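Local atomic coordinates of protein (merozoite surface protein 1) (Plasmodium cynomolgi, PDB entry 1B9W), a protein that probably takes part in merozoite binding to and invasion of host erythrocytes, and in egress from them, this piece being its two C-terminal EGF-like domains. Residues Cys18-Tyr21 with Thr25-Trp28. Sequence-based numbering, arbitrary orientation.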
loop_
_atom_site.group_PDB
_atom_site.type_symbol
_atom_site.label_atom_id
_atom_site.label_comp_id
_atom_site.label_asym_id
_atom_site.label_seq_id
_atom_site.Cartn_x
_atom_site.Cartn_y
_atom_site.Cartn_z
ATOM N N CYS A 18 3.740 3.744 -5.139
ATOM C CA CYS A 18 4.878 2.896 -5.497
ATOM C C CYS A 18 6.047 3.277 -4.548
ATOM O O CYS A 18 6.112 4.435 -4.154
ATOM C CB CYS A 18 5.316 3.186 -6.946
ATOM S SG CYS A 18 6.610 2.173 -7.616
ATOM N N TYR A 19 6.784 2.284 -4.158
ATOM C CA TYR A 19 7.923 2.439 -3.274
ATOM C C TYR A 19 9.158 1.804 -3.890
ATOM O O TYR A 19 9.146 0.682 -4.371
ATOM C CB TYR A 19 7.683 1.773 -1.930
ATOM C CG TYR A 19 8.661 2.106 -0.824
ATOM C CD1 TYR A 19 8.489 3.216 -0.018
ATOM C CD2 TYR A 19 9.754 1.261 -0.635
ATOM C CE1 TYR A 19 9.387 3.519 1.006
ATOM C CE2 TYR A 19 10.639 1.571 0.405
ATOM C CZ TYR A 19 10.448 2.663 1.192
ATOM O OH TYR A 19 11.366 2.942 2.200
ATOM N N ARG A 20 10.307 2.559 -3.860
ATOM C CA ARG A 20 11.546 1.966 -4.402
ATOM C C ARG A 20 12.476 1.596 -3.246
ATOM O O ARG A 20 12.699 2.406 -2.336
ATOM C CB ARG A 20 12.314 3.069 -5.230
ATOM C CG ARG A 20 13.692 2.475 -5.674
ATOM C CD ARG A 20 14.358 3.681 -6.450
ATOM N NE ARG A 20 15.611 3.165 -7.037
ATOM C CZ ARG A 20 15.776 2.601 -8.196
ATOM N NH1 ARG A 20 14.788 2.339 -9.062
ATOM N NH2 ARG A 20 16.998 2.163 -8.508
ATOM N N TYR A 21 12.820 0.320 -3.090
ATOM C CA TYR A 21 13.528 -0.155 -1.934
ATOM C C TYR A 21 15.056 0.101 -2.093
ATOM O O TYR A 21 15.468 0.314 -3.234
ATOM C CB TYR A 21 13.330 -1.663 -1.841
ATOM C CG TYR A 21 11.865 -2.006 -1.502
ATOM C CD1 TYR A 21 11.462 -1.965 -0.167
ATOM C CD2 TYR A 21 10.983 -2.378 -2.496
ATOM C CE1 TYR A 21 10.140 -2.322 0.162
ATOM C CE2 TYR A 21 9.668 -2.717 -2.172
ATOM C CZ TYR A 21 9.277 -2.694 -0.846
ATOM O OH TYR A 21 7.968 -3.069 -0.540
ATOM N N THR A 25 14.803 -2.433 -6.283
ATOM C CA THR A 25 13.541 -2.955 -6.849
ATOM C C THR A 25 12.417 -1.995 -6.515
ATOM O O THR A 25 12.510 -1.213 -5.565
ATOM C CB THR A 25 13.173 -4.328 -6.251
ATOM O OG1 THR A 25 12.967 -4.143 -4.846
ATOM C CG2 THR A 25 14.212 -5.393 -6.482
ATOM N N GLU A 26 11.317 -2.032 -7.283
ATOM C CA GLU A 26 10.221 -1.149 -7.016
ATOM C C GLU A 26 8.922 -2.034 -6.885
ATOM O O GLU A 26 8.827 -2.939 -7.697
ATOM C CB GLU A 26 10.007 -0.207 -8.225
ATOM C CG GLU A 26 11.213 0.783 -8.159
ATOM C CD GLU A 26 11.154 1.873 -9.202
ATOM O OE1 GLU A 26 10.306 1.880 -10.116
ATOM O OE2 GLU A 26 12.012 2.795 -9.009
ATOM N N GLU A 27 8.101 -1.560 -5.985
ATOM C CA GLU A 27 6.807 -2.361 -5.888
ATOM C C GLU A 27 5.716 -1.341 -5.880
ATOM O O GLU A 27 5.720 -0.379 -5.137
ATOM C CB GLU A 27 6.825 -3.152 -4.575
ATOM C CG GLU A 27 5.484 -3.951 -4.472
ATOM C CD GLU A 27 5.400 -4.664 -3.142
ATOM O OE1 GLU A 27 6.377 -4.689 -2.370
ATOM O OE2 GLU A 27 4.323 -5.262 -2.881
ATOM N N TRP A 28 4.662 -1.572 -6.715
ATOM C CA TRP A 28 3.518 -0.708 -6.681
ATOM C C TRP A 28 2.323 -1.561 -6.039
ATOM O O TRP A 28 2.397 -2.766 -6.165
ATOM C CB TRP A 28 3.107 -0.240 -8.075
ATOM C CG TRP A 28 2.871 -1.288 -9.116
ATOM C CD1 TRP A 28 3.760 -1.846 -9.992
ATOM C CD2 TRP A 28 1.601 -1.916 -9.410
ATOM N NE1 TRP A 28 3.153 -2.767 -10.807
ATOM C CE2 TRP A 28 1.809 -2.821 -10.435
ATOM C CE3 TRP A 28 0.325 -1.752 -8.823
ATOM C CZ2 TRP A 28 0.793 -3.635 -10.959
ATOM C CZ3 TRP A 28 -0.706 -2.549 -9.360
ATOM C CH2 TRP A 28 -0.448 -3.465 -10.381
#
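Tyr19 and Glu27 form a hydrogen-bonded pair of an antiparallel beta hairpin, strands 16-20 and 26-30, in the first EGF-like domain. Tyr19 N to Glu27 O and Glu27 N to Tyr19 O are both 3.0 Å, and toward the turn Tyr21 N bonds Thr25 O (2.9 Å). Cys18, Arg20, Glu26 and Trp28 share one face of the sheet. There Arg20, CG anti to the backbone N (chi1 174°) and extended to NE, runs obliquely past Glu26 OE2, and the guanidinium turns so that Arg20 NH1 bonds Glu26 OE2 at 2.8 Å. OE2 lies in the guanidinium plane, but the donor arrives from above the carboxylate, the planes being 86° apart. Farther along this face Cys18 SG, 3.7 Å from Glu27 O, forms the disulfide to Cys7. On the other face the Tyr21 ring, with Tyr19 CD2 over one face toward its rim, meets Glu27 CB edge-on (CE2 to CB 3.7 Å); its OH bonds Glu27 OE1 (2.9 Å) on the anti side but 34° out of the carboxylate plane. Asp9 also pairs with Arg20 NH1, while Ile8 N, Asp9 N and Thr10 OG1 bond the Glu26 carboxylate. Shared among these partners, its negative charge is probably stabilised; with the disulfide, these bonds tie residues 7-10 to the hairpin.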